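Local coordinates for protein-tyrosine-phosphatase (Shewanella sp., PDB 2Z72) that hydrolyses phosphate from phosphotyrosine as a cold-active phosphatase, probably using the two-zinc centre of the calcineurin-like phosphoesterase fold, at residues Asn195-Ile200 with Leu204-Gly209; Met147-Gln152 with Val284-Gln289; Glu7-Tyr12 with Gln121-Leu126; Val41-Pro44 with Gly48-Pro51. All coordinates share one frame; numbering follows the deposited sequence. Where two conformers were deposited one is given.

Interaction 1: residues Asn195-Ile200 with Leu204-Gly209; sequences NTIIKI and LYMHGG. With ZN (zinc ion), chain C.
Ile198 and Tyr205 face each other as the hydrogen-bonded pair of a tight antiparallel hairpin. The amide of Ile198 gives a nearly straight bond to Tyr205 O at 3.0 Å, in the plane of that carbonyl, and Tyr205 N returns one to Ile198 O at 2.8 Å. The same two carbonyls also receive CA-H contacts, from Ile197 and Leu204. Past Ile197 and Met206 a water accepts from His207 N and donates to Thr196 O; at the turn end a second water donates to Ile200 O and bonds to Tyr205 OH.

The apolar contacts divide between the two faces of the hairpin. On one, Tyr205 CB meets Ile198 CG1 at 3.9 Å, and the ring runs on until CE1 reaches Ile200 CB, the two side chains crossing at about a right angle. A chi1 of -62° places the ring beside its own backbone N, with Ile198 O near the ring plane at its edge. A leucine in place of Tyr205 would probably cost Ile200 part of its cover and leave the water on Ile200 O without its phenolic partner. On the other face, Leu204 CD1 lies against Lys199 CB, and Ile197 CG1 against Met206 CB at 4.0 Å.

Next along the chain from Met206, His207 NE2 binds zinc at 2.0 Å, while its ND1 is held by Thr112 O, a second-shell bond that fixes the ring's rotation. Leu221 of helix 221-231 covers Ile197 and Lys199; Tyr205 and Ile200 pack on Val73 and Val110, and strands 66-67 and 281-284 flank the hairpin.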
loop_
_atom_site.group_PDB
_atom_site.type_symbol
_atom_site.label_atom_id
_atom_site.label_comp_id
_atom_site.label_asym_id
_atom_site.label_seq_id
_atom_site.Cartn_x
_atom_site.Cartn_y
_atom_site.Cartn_z
ATOM N N ASN A 195 -0.080 -5.281 -7.646
ATOM C CA ASN A 195 1.090 -6.120 -7.444
ATOM C C ASN A 195 1.409 -6.211 -5.963
ATOM O O ASN A 195 0.945 -5.443 -5.115
ATOM C CB ASN A 195 2.282 -5.567 -8.219
ATOM C CG ASN A 195 2.089 -5.685 -9.713
ATOM O OD1 ASN A 195 1.779 -6.782 -10.188
ATOM N ND2 ASN A 195 2.223 -4.612 -10.461
ATOM N N THR A 196 2.306 -7.167 -5.680
ATOM C CA THR A 196 2.835 -7.427 -4.347
ATOM C C THR A 196 4.329 -7.166 -4.286
ATOM O O THR A 196 4.858 -6.688 -3.292
ATOM C CB THR A 196 2.423 -8.829 -3.894
ATOM O OG1 THR A 196 1.002 -8.955 -4.002
ATOM C CG2 THR A 196 2.777 -9.128 -2.457
ATOM N N ILE A 197 5.073 -7.503 -5.369
ATOM C CA ILE A 197 6.487 -7.295 -5.454
ATOM C C ILE A 197 6.781 -6.577 -6.764
ATOM O O ILE A 197 6.320 -7.037 -7.816
ATOM C CB ILE A 197 7.265 -8.642 -5.425
ATOM C CG1 ILE A 197 6.912 -9.496 -4.233
ATOM C CG2 ILE A 197 8.779 -8.385 -5.448
ATOM C CD1 ILE A 197 7.059 -10.983 -4.450
ATOM N N ILE A 198 7.575 -5.514 -6.743
ATOM C CA ILE A 198 7.961 -4.842 -7.996
ATOM C C ILE A 198 9.442 -4.503 -7.976
ATOM O O ILE A 198 10.100 -4.461 -6.937
ATOM C CB ILE A 198 7.109 -3.592 -8.283
ATOM C CG1 ILE A 198 7.373 -2.452 -7.291
ATOM C CG2 ILE A 198 5.652 -3.951 -8.376
ATOM C CD1 ILE A 198 6.753 -1.132 -7.697
ATOM N N LYS A 199 9.953 -4.255 -9.180
ATOM C CA LYS A 199 11.331 -3.824 -9.402
ATOM C C LYS A 199 11.306 -2.547 -10.202
ATOM O O LYS A 199 10.661 -2.483 -11.243
ATOM C CB LYS A 199 12.075 -4.923 -10.182
ATOM C CG LYS A 199 13.572 -4.664 -10.357
ATOM C CD LYS A 199 14.226 -5.859 -11.151
ATOM C CE LYS A 199 15.640 -5.598 -11.571
ATOM N NZ LYS A 199 16.036 -6.739 -12.427
ATOM N N ILE A 200 11.927 -1.497 -9.697
ATOM C CA ILE A 200 12.073 -0.263 -10.432
ATOM C C ILE A 200 13.571 0.050 -10.467
ATOM O O ILE A 200 14.223 0.179 -9.442
ATOM C CB ILE A 200 11.304 0.925 -9.813
ATOM C CG1 ILE A 200 9.832 0.623 -9.653
ATOM C CG2 ILE A 200 11.558 2.192 -10.619
ATOM C CD1 ILE A 200 9.037 1.740 -8.981
ATOM N N LEU A 204 14.390 -3.367 -5.601
ATOM C CA LEU A 204 13.236 -4.274 -5.398
ATOM C C LEU A 204 12.407 -3.769 -4.230
ATOM O O LEU A 204 12.985 -3.385 -3.212
ATOM C CB LEU A 204 13.727 -5.688 -5.138
ATOM C CG LEU A 204 12.742 -6.849 -5.414
ATOM C CD1 LEU A 204 12.500 -7.016 -6.898
ATOM C CD2 LEU A 204 13.314 -8.136 -4.830
ATOM N N TYR A 205 11.086 -3.819 -4.357
ATOM C CA TYR A 205 10.148 -3.273 -3.362
ATOM C C TYR A 205 9.125 -4.359 -3.030
ATOM O O TYR A 205 8.486 -4.931 -3.908
ATOM C CB TYR A 205 9.385 -2.103 -3.938
ATOM C CG TYR A 205 10.200 -0.918 -4.337
ATOM C CD1 TYR A 205 10.839 -0.873 -5.564
ATOM C CD2 TYR A 205 10.332 0.175 -3.490
ATOM C CE1 TYR A 205 11.600 0.211 -5.960
ATOM C CE2 TYR A 205 11.107 1.250 -3.869
ATOM C CZ TYR A 205 11.741 1.298 -5.122
ATOM O OH TYR A 205 12.510 2.384 -5.432
ATOM N N MET A 206 8.877 -4.564 -1.734
ATOM C CA MET A 206 7.787 -5.393 -1.259
ATOM C C MET A 206 7.574 -5.089 0.227
ATOM O O MET A 206 8.341 -4.408 0.875
ATOM C CB MET A 206 8.078 -6.862 -1.525
ATOM C CG MET A 206 9.032 -7.633 -0.631
ATOM S SD MET A 206 10.736 -7.041 -0.589
ATOM C CE MET A 206 11.101 -7.100 -2.354
ATOM N N HIS A 207 6.477 -5.656 0.751
ATOM C CA HIS A 207 6.102 -5.277 2.103
ATOM C C HIS A 207 7.043 -5.801 3.182
ATOM O O HIS A 207 7.497 -5.019 4.033
ATOM C CB HIS A 207 4.669 -5.755 2.345
ATOM C CG HIS A 207 4.177 -5.335 3.693
ATOM N ND1 HIS A 207 3.989 -4.000 3.991
ATOM C CD2 HIS A 207 3.861 -6.017 4.804
ATOM C CE1 HIS A 207 3.608 -3.901 5.238
ATOM N NE2 HIS A 207 3.490 -5.120 5.803
ATOM N N GLY A 208 7.317 -7.092 3.193
ATOM C CA GLY A 208 8.076 -7.752 4.249
ATOM C C GLY A 208 9.525 -7.960 3.906
ATOM O O GLY A 208 10.449 -7.424 4.537
ATOM N N GLY A 209 9.763 -8.759 2.860
ATOM C CA GLY A 209 11.125 -9.045 2.389
ATOM C C GLY A 209 11.130 -10.379 1.706
ATOM O O GLY A 209 10.231 -11.160 1.777
HETATM ZN ZN ZN C . 2.905 -5.606 7.657
HETATM O O HOH W 1 4.291 -6.364 -0.734
HETATM O O HOH W 2 13.767 2.482 -7.852
HETATM O O HOH W 3 2.999 -4.553 9.309
#

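Interaction 2: residues Met147-Gln152 with Val284-Gln289; sequences MGNHEQ and VGHTSQ. With ZN (zinc ion), chain C.
Asn149 and His286 come together at a zinc ion, two of the protein ligands in the dinuclear centre of the calcineurin-like phosphoesterase fold. One belongs to the sequence Gly-Asn-His-Glu, the family's GNHE signature, at the start of helix 149-156; the other comes from the loop after strand 281-284, far along the chain.

Metal bonds make this contact. Asn149 OD1 and His286 ND1 each stand 2.1 Å from the zinc and so lie close together without a hydrogen bond between them. The amide and imidazole planes are perpendicular, and the side chains cross at about a right angle. Asn149 reaches the metal with CG between its backbone N and carbonyl carbon (chi1 63°), whereas His286 swings its ring away from its own N, bringing ND1 to the ion. Asp114 and His207 supply further ligands to this zinc, and Asp114 also serves the second one.

Hydrogen bonds position these ligands. At the N-cap, Gly148 N donates to Glu151 OE2 at 2.7 Å, 17° from the carboxylate plane on its anti side. The same oxygen takes the amide of Asp114, so Glu151 ties the helix start to the bridging ligand. A CB on Gly148 would clash with that oxygen. Asp114 OD2 is in turn met by His150 N, drawing the first turn of the helix toward the metals.

A water completes the site: it lies 2.0 Å from the zinc and donates a hydrogen to His286 O, 3.1 Å away, so that His286 holds the metal by its ring and the metal-bound water by its carbonyl.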
loop_
_atom_site.group_PDB
_atom_site.type_symbol
_atom_site.label_atom_id
_atom_site.label_comp_id
_atom_site.label_asym_id
_atom_site.label_seq_id
_atom_site.Cartn_x
_atom_site.Cartn_y
_atom_site.Cartn_z
ATOM N N MET A 147 0.351 -4.710 -2.221
ATOM C CA MET A 147 -0.352 -5.430 -1.154
ATOM C C MET A 147 0.558 -5.799 -0.008
ATOM O O MET A 147 1.617 -6.393 -0.196
ATOM C CB MET A 147 -0.927 -6.728 -1.685
ATOM C CG MET A 147 -1.967 -6.593 -2.774
ATOM S SD MET A 147 -3.604 -6.073 -2.141
ATOM C CE MET A 147 -4.241 -7.592 -1.538
ATOM N N GLY A 148 0.156 -5.418 1.200
ATOM C CA GLY A 148 0.822 -5.860 2.401
ATOM C C GLY A 148 0.120 -6.961 3.081
ATOM O O GLY A 148 -0.939 -7.465 2.628
ATOM N N ASN A 149 0.639 -7.409 4.240
ATOM C CA ASN A 149 -0.042 -8.482 4.935
ATOM C C ASN A 149 -1.427 -8.060 5.428
ATOM O O ASN A 149 -2.315 -8.935 5.412
ATOM C CB ASN A 149 0.805 -9.087 6.085
ATOM C CG ASN A 149 1.128 -8.148 7.190
ATOM O OD1 ASN A 149 1.585 -7.032 6.956
ATOM N ND2 ASN A 149 1.003 -8.557 8.440
ATOM N N HIS A 150 -1.605 -6.803 5.804
ATOM C CA HIS A 150 -2.966 -6.436 6.249
ATOM C C HIS A 150 -3.956 -6.327 5.118
ATOM O O HIS A 150 -5.147 -6.626 5.330
ATOM C CB HIS A 150 -2.921 -5.176 7.091
ATOM C CG HIS A 150 -2.325 -5.480 8.452
ATOM N ND1 HIS A 150 -3.113 -5.673 9.562
ATOM C CD2 HIS A 150 -1.039 -5.659 8.803
ATOM C CE1 HIS A 150 -2.310 -5.949 10.550
ATOM N NE2 HIS A 150 -1.043 -5.950 10.171
ATOM N N GLU A 151 -3.583 -5.941 3.899
ATOM C CA GLU A 151 -4.496 -6.058 2.775
ATOM C C GLU A 151 -4.946 -7.496 2.587
ATOM O O GLU A 151 -6.112 -7.777 2.350
ATOM C CB GLU A 151 -3.894 -5.508 1.480
ATOM C CG GLU A 151 -3.801 -4.008 1.371
ATOM C CD GLU A 151 -2.874 -3.381 2.381
ATOM O OE1 GLU A 151 -3.230 -2.378 2.995
ATOM O OE2 GLU A 151 -1.744 -3.927 2.505
ATOM N N GLN A 152 -3.966 -8.433 2.640
ATOM C CA GLN A 152 -4.292 -9.826 2.455
ATOM C C GLN A 152 -5.211 -10.355 3.568
ATOM O O GLN A 152 -6.206 -11.047 3.324
ATOM C CB GLN A 152 -3.021 -10.692 2.388
ATOM C CG GLN A 152 -2.140 -10.345 1.192
ATOM C CD GLN A 152 -0.777 -11.015 1.232
ATOM O OE1 GLN A 152 -0.280 -11.370 2.300
ATOM N NE2 GLN A 152 -0.195 -11.189 0.051
ATOM N N VAL A 284 11.676 -2.176 2.002
ATOM C CA VAL A 284 10.624 -2.931 2.661
ATOM C C VAL A 284 9.935 -2.090 3.752
ATOM O O VAL A 284 10.539 -1.154 4.312
ATOM C CB VAL A 284 11.156 -4.209 3.332
ATOM C CG1 VAL A 284 11.806 -5.091 2.291
ATOM C CG2 VAL A 284 12.166 -3.904 4.446
ATOM N N GLY A 285 8.711 -2.460 4.012
ATOM C CA GLY A 285 7.950 -1.904 5.138
ATOM C C GLY A 285 7.852 -2.924 6.249
ATOM O O GLY A 285 8.888 -3.565 6.592
ATOM N N HIS A 286 6.657 -3.101 6.814
ATOM C CA HIS A 286 6.181 -4.148 7.678
ATOM C C HIS A 286 6.732 -4.152 9.089
ATOM O O HIS A 286 5.965 -4.399 10.021
ATOM C CB HIS A 286 6.392 -5.537 7.032
ATOM C CG HIS A 286 5.830 -6.713 7.741
ATOM N ND1 HIS A 286 4.527 -6.929 8.067
ATOM C CD2 HIS A 286 6.477 -7.844 8.154
ATOM C CE1 HIS A 286 4.453 -8.097 8.661
ATOM N NE2 HIS A 286 5.618 -8.713 8.741
ATOM N N THR A 287 8.017 -3.998 9.248
ATOM C CA THR A 287 8.727 -3.990 10.509
ATOM C C THR A 287 9.059 -2.543 10.879
ATOM O O THR A 287 9.929 -1.927 10.276
ATOM C CB THR A 287 9.974 -4.890 10.437
ATOM O OG1 THR A 287 9.622 -6.181 9.959
ATOM C CG2 THR A 287 10.566 -5.037 11.856
ATOM N N SER A 288 8.303 -2.027 11.884
ATOM C CA SER A 288 8.269 -0.594 12.095
ATOM C C SER A 288 9.568 -0.080 12.726
ATOM O O SER A 288 10.053 -0.632 13.709
ATOM C CB SER A 288 7.106 -0.209 12.986
ATOM O OG SER A 288 5.897 -0.788 12.482
ATOM N N GLN A 289 10.038 1.001 12.172
ATOM C CA GLN A 289 11.227 1.732 12.632
ATOM C C GLN A 289 10.893 3.151 13.085
ATOM O O GLN A 289 9.811 3.675 12.799
ATOM C CB GLN A 289 12.250 1.825 11.481
ATOM C CG GLN A 289 12.596 0.493 10.880
ATOM C CD GLN A 289 13.084 -0.525 11.868
ATOM O OE1 GLN A 289 12.638 -1.703 11.892
ATOM N NE2 GLN A 289 13.995 -0.088 12.666
HETATM ZN ZN ZN C . 2.905 -5.606 7.657
HETATM O O HOH W 3 2.999 -4.553 9.309
#

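Interaction 3: residues Glu7-Tyr12 with Gln121-Leu126; sequences EFDGPY and QVNEVL
Asn123 meets Asp9 with its amide nitrogen: ND2 donates to Asp9 OD2 at 2.9 Å, with an angle of 164° at the hydrogen. The oxygen lies almost exactly in the amide plane, whereas the donor approaches the carboxylate from its syn side and 28° out of plane. The same ND2 sits 2.9 Å from Tyr12 OH, the amide standing nearly perpendicular to the phenol ring.

Tyr12 OH in turn donates to Asp9 OD1 at 2.6 Å, so each carboxylate oxygen has its own donor. Asp9 is turned for this with CG opposite its backbone N (chi1 180°). Between the two residues comes Gly10, whose backbone angles would jam any side chain against the preceding carbonyl, and then a cis peptide bond to Pro11.

Farther out, one water bridges Pro11 O to Asn123 OD1, an oxygen that also takes the hydroxyl of Tyr181. Another receives Asn123 N, in the first turn of helix 122-138, at 3.1 Å and lies 2.8 Å from Asp9 OD2 and 2.7 Å from Glu124 OE1. Tyr166 and Ala169 of helix 166-172 pack on both Asp9 and Tyr12, the edge strand 8-14 thereby meeting the helical body of the enzyme.

Donors from the amide, the phenol and water, with Arg165 in a long, weak ion pair, would probably keep the buried carboxylate of Asp9 ionised, and the water lying between Asp9 OD2 and Glu124 OE1 is likely to soften the repulsion between the two acids.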
loop_
_atom_site.group_PDB
_atom_site.type_symbol
_atom_site.label_atom_id
_atom_site.label_comp_id
_atom_site.label_asym_id
_atom_site.label_seq_id
_atom_site.Cartn_x
_atom_site.Cartn_y
_atom_site.Cartn_z
ATOM N N GLU A 7 -20.081 7.965 14.584
ATOM C CA GLU A 7 -19.152 8.012 13.509
ATOM C C GLU A 7 -19.660 8.542 12.157
ATOM O O GLU A 7 -20.829 8.492 11.805
ATOM C CB GLU A 7 -18.740 6.520 13.343
ATOM C CG GLU A 7 -18.474 5.817 14.670
ATOM C CD GLU A 7 -17.064 6.085 15.108
ATOM O OE1 GLU A 7 -16.297 6.736 14.346
ATOM O OE2 GLU A 7 -16.757 5.644 16.224
ATOM N N PHE A 8 -18.686 8.987 11.384
ATOM C CA PHE A 8 -18.814 9.232 9.956
ATOM C C PHE A 8 -17.771 8.378 9.260
ATOM O O PHE A 8 -16.611 8.455 9.664
ATOM C CB PHE A 8 -18.601 10.708 9.626
ATOM C CG PHE A 8 -19.679 11.621 10.181
ATOM C CD1 PHE A 8 -19.675 11.976 11.515
ATOM C CD2 PHE A 8 -20.695 12.121 9.378
ATOM C CE1 PHE A 8 -20.637 12.799 12.008
ATOM C CE2 PHE A 8 -21.666 12.992 9.869
ATOM C CZ PHE A 8 -21.623 13.311 11.188
ATOM N N ASP A 9 -18.177 7.607 8.266
ATOM C CA ASP A 9 -17.251 6.657 7.638
ATOM C C ASP A 9 -17.755 6.329 6.239
ATOM O O ASP A 9 -18.961 6.249 6.010
ATOM C CB ASP A 9 -17.149 5.407 8.463
ATOM C CG ASP A 9 -16.218 4.335 7.922
ATOM O OD1 ASP A 9 -16.569 3.164 8.137
ATOM O OD2 ASP A 9 -15.178 4.693 7.326
ATOM N N GLY A 10 -16.847 6.089 5.346
ATOM C CA GLY A 10 -17.173 5.710 3.970
ATOM C C GLY A 10 -16.597 6.629 2.948
ATOM O O GLY A 10 -15.754 7.482 3.253
ATOM N N PRO A 11 -17.021 6.513 1.688
ATOM C CA PRO A 11 -18.040 5.583 1.255
ATOM C C PRO A 11 -17.511 4.183 0.993
ATOM O O PRO A 11 -16.311 3.975 0.768
ATOM C CB PRO A 11 -18.457 6.230 -0.071
ATOM C CG PRO A 11 -17.216 6.870 -0.617
ATOM C CD PRO A 11 -16.521 7.401 0.620
ATOM N N TYR A 12 -18.428 3.225 1.054
ATOM C CA TYR A 12 -18.226 1.863 0.598
ATOM C C TYR A 12 -19.012 1.749 -0.719
ATOM O O TYR A 12 -20.226 1.868 -0.722
ATOM C CB TYR A 12 -18.758 0.884 1.630
ATOM C CG TYR A 12 -18.031 0.968 2.957
ATOM C CD1 TYR A 12 -18.437 1.825 3.976
ATOM C CD2 TYR A 12 -16.882 0.214 3.198
ATOM C CE1 TYR A 12 -17.766 1.881 5.187
ATOM C CE2 TYR A 12 -16.230 0.287 4.374
ATOM C CZ TYR A 12 -16.642 1.130 5.368
ATOM O OH TYR A 12 -15.919 1.151 6.548
ATOM N N GLN A 121 -8.777 6.012 10.141
ATOM C CA GLN A 121 -9.034 6.752 8.915
ATOM C C GLN A 121 -8.708 5.907 7.709
ATOM O O GLN A 121 -8.169 6.373 6.683
ATOM C CB GLN A 121 -8.236 8.064 8.836
ATOM C CG GLN A 121 -8.371 8.995 10.043
ATOM C CD GLN A 121 -7.532 10.259 9.873
ATOM O OE1 GLN A 121 -6.318 10.199 9.982
ATOM N NE2 GLN A 121 -8.212 11.336 9.536
ATOM N N VAL A 122 -9.115 4.627 7.749
ATOM C CA VAL A 122 -8.787 3.701 6.643
ATOM C C VAL A 122 -9.380 4.135 5.351
ATOM O O VAL A 122 -8.707 4.133 4.303
ATOM C CB VAL A 122 -9.143 2.269 7.033
ATOM C CG1 VAL A 122 -8.969 1.326 5.852
ATOM C CG2 VAL A 122 -8.336 1.771 8.225
ATOM N N ASN A 123 -10.676 4.451 5.282
ATOM C CA ASN A 123 -11.269 4.827 4.029
ATOM C C ASN A 123 -10.754 6.138 3.501
ATOM O O ASN A 123 -10.688 6.315 2.262
ATOM C CB ASN A 123 -12.792 4.794 4.105
ATOM C CG ASN A 123 -13.296 3.373 4.190
ATOM O OD1 ASN A 123 -12.938 2.538 3.367
ATOM N ND2 ASN A 123 -14.135 3.066 5.199
ATOM N N GLU A 124 -10.403 7.080 4.343
ATOM C CA GLU A 124 -9.765 8.313 3.926
ATOM C C GLU A 124 -8.467 7.978 3.187
ATOM O O GLU A 124 -8.198 8.549 2.144
ATOM C CB GLU A 124 -9.501 9.235 5.102
ATOM C CG GLU A 124 -10.777 9.798 5.758
ATOM C CD GLU A 124 -11.605 8.871 6.579
ATOM O OE1 GLU A 124 -11.207 7.756 6.958
ATOM O OE2 GLU A 124 -12.785 9.295 6.851
ATOM N N VAL A 125 -7.649 7.105 3.748
ATOM C CA VAL A 125 -6.425 6.707 3.074
ATOM C C VAL A 125 -6.714 6.033 1.775
ATOM O O VAL A 125 -6.080 6.338 0.729
ATOM C CB VAL A 125 -5.528 5.830 3.966
ATOM C CG1 VAL A 125 -4.265 5.470 3.178
ATOM C CG2 VAL A 125 -5.149 6.548 5.246
ATOM N N LEU A 126 -7.654 5.082 1.752
ATOM C CA LEU A 126 -7.922 4.344 0.528
ATOM C C LEU A 126 -8.366 5.246 -0.591
ATOM O O LEU A 126 -7.851 5.188 -1.725
ATOM C CB LEU A 126 -8.964 3.248 0.824
ATOM C CG LEU A 126 -8.487 2.050 1.655
ATOM C CD1 LEU A 126 -9.675 1.248 2.121
ATOM C CD2 LEU A 126 -7.555 1.128 0.873
HETATM O O HOH W 4 -13.980 8.199 8.920
HETATM O O HOH W 5 -12.485 5.432 7.584
HETATM O O HOH W 6 -14.177 7.308 5.482
HETATM O O HOH W 7 -14.410 1.891 1.005
#

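Interaction 4: residues Val41-Pro44 with Gly48-Pro51; sequences VNRP and GDLP
Arg43 and Leu50 mark the nearest approach of two irregular segments, their CA atoms 6.9 Å apart and no backbone hydrogen bond joining them. The chain turns back between Pro44 and Gly48, and Gly48 itself has a positive phi of 65°. The carbonyls of Gly48 and Leu50 both come close to the arginine side chain.

Leu50 O is gripped side-on by two nitrogens of Arg43. NH2 bonds to it at 2.7 Å and NE at 3.2 Å; the oxygen lies near the guanidinium plane for both. NE comes in on a lone pair in the carbonyl plane, while NH2 is tilted 27° from that plane. A bend at chi3 (-36°) turns the guanidinium into this position.

This is a loop between the short strands 40-41 and 53-54, bridged across its two arms by Arg43, beside the backbone pairing of Val41 with Thr53. The disulfide of Cys27 and Cys47 ties the same loop to strand 22-27, whose Trp25 touches Arg43, Pro44 and Leu50.

Gly48 O lies over one face of the guanidinium, 3.3 Å above its plane. Asp49 adds charge: its OD2 is 3.3 Å from Arg43 NH2, but well out of the guanidinium plane, so this salt bridge has no N-H directed at the oxygen. A methionine in place of Arg43 would probably leave Leu50 O without both donors and Asp49 without its opposite charge. Toward strand 8-14, Leu50 packs on Phe8 and Pro51 on Pro11.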
loop_
_atom_site.group_PDB
_atom_site.type_symbol
_atom_site.label_atom_id
_atom_site.label_comp_id
_atom_site.label_asym_id
_atom_site.label_seq_id
_atom_site.Cartn_x
_atom_site.Cartn_y
_atom_site.Cartn_z
ATOM N N VAL A 41 -18.760 10.171 -7.119
ATOM C CA VAL A 41 -19.185 9.706 -5.808
ATOM C C VAL A 41 -19.271 10.915 -4.881
ATOM O O VAL A 41 -18.243 11.325 -4.358
ATOM C CB VAL A 41 -18.212 8.659 -5.268
ATOM C CG1 VAL A 41 -18.691 8.133 -3.966
ATOM C CG2 VAL A 41 -17.973 7.533 -6.289
ATOM N N ASN A 42 -20.498 11.406 -4.766
ATOM C CA ASN A 42 -20.822 12.606 -4.025
ATOM C C ASN A 42 -21.464 12.263 -2.696
ATOM O O ASN A 42 -22.376 11.438 -2.628
ATOM C CB ASN A 42 -21.794 13.505 -4.799
ATOM C CG ASN A 42 -21.077 14.147 -5.976
ATOM O OD1 ASN A 42 -19.852 14.301 -5.981
ATOM N ND2 ASN A 42 -21.905 14.496 -6.942
ATOM N N ARG A 43 -20.993 12.948 -1.653
ATOM C CA ARG A 43 -21.480 12.660 -0.302
ATOM C C ARG A 43 -22.826 13.282 -0.140
ATOM O O ARG A 43 -23.120 14.391 -0.575
ATOM C CB ARG A 43 -20.435 13.288 0.637
ATOM C CG ARG A 43 -20.716 13.402 2.033
ATOM C CD ARG A 43 -20.064 14.580 2.736
ATOM N NE ARG A 43 -18.799 14.953 2.335
ATOM C CZ ARG A 43 -18.127 15.971 1.882
ATOM N NH1 ARG A 43 -18.623 17.166 1.632
ATOM N NH2 ARG A 43 -16.826 15.828 1.645
ATOM N N PRO A 44 -23.740 12.616 0.543
ATOM C CA PRO A 44 -24.964 13.304 0.878
ATOM C C PRO A 44 -24.776 14.411 1.908
ATOM O O PRO A 44 -23.721 14.592 2.516
ATOM C CB PRO A 44 -25.702 12.170 1.546
ATOM C CG PRO A 44 -24.874 10.969 1.710
ATOM C CD PRO A 44 -23.612 11.258 1.063
ATOM N N GLY A 48 -20.523 14.954 7.240
ATOM C CA GLY A 48 -19.148 15.211 7.544
ATOM C C GLY A 48 -18.344 15.644 6.348
ATOM O O GLY A 48 -18.798 16.392 5.452
ATOM N N ASP A 49 -17.116 15.193 6.320
ATOM C CA ASP A 49 -16.185 15.609 5.276
ATOM C C ASP A 49 -15.656 14.360 4.589
ATOM O O ASP A 49 -14.515 14.312 4.145
ATOM C CB ASP A 49 -15.062 16.405 5.964
ATOM C CG ASP A 49 -14.593 17.444 4.942
ATOM O OD1 ASP A 49 -13.484 18.005 5.019
ATOM O OD2 ASP A 49 -15.386 17.697 3.989
ATOM N N LEU A 50 -16.558 13.358 4.548
ATOM C CA LEU A 50 -16.125 12.097 3.951
ATOM C C LEU A 50 -15.712 12.303 2.499
ATOM O O LEU A 50 -16.216 13.181 1.796
ATOM C CB LEU A 50 -17.245 11.080 4.010
ATOM C CG LEU A 50 -17.674 10.655 5.408
ATOM C CD1 LEU A 50 -18.876 9.718 5.321
ATOM C CD2 LEU A 50 -16.514 10.013 6.152
ATOM N N PRO A 51 -14.757 11.479 2.044
ATOM C CA PRO A 51 -14.197 11.766 0.703
ATOM C C PRO A 51 -15.152 11.529 -0.455
ATOM O O PRO A 51 -15.923 10.578 -0.467
ATOM C CB PRO A 51 -13.006 10.795 0.621
ATOM C CG PRO A 51 -13.348 9.711 1.550
ATOM C CD PRO A 51 -14.099 10.375 2.691
#

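In the fold
Interactions 1 and 2 meet at the two-zinc centre, probably the active site. His207 NE2 of interaction 1 stands 2.9 Å from Asn149 OD1 and 3.1 Å from His286 ND1 of interaction 2, all three on one zinc with a shared water; away from the metal, Asn195 O and Met147 N, 3.0 Å apart, probably form a hydrogen bond. Interactions 3 and 4 form a second pair, with centres about 10 Å apart, where Gly10 O touches Pro51 CD at 3.4 Å. Interaction 3 lies nearer the metal centre: its nearest atoms are about 6 Å from those of interaction 2, against about 16 Å for interaction 4.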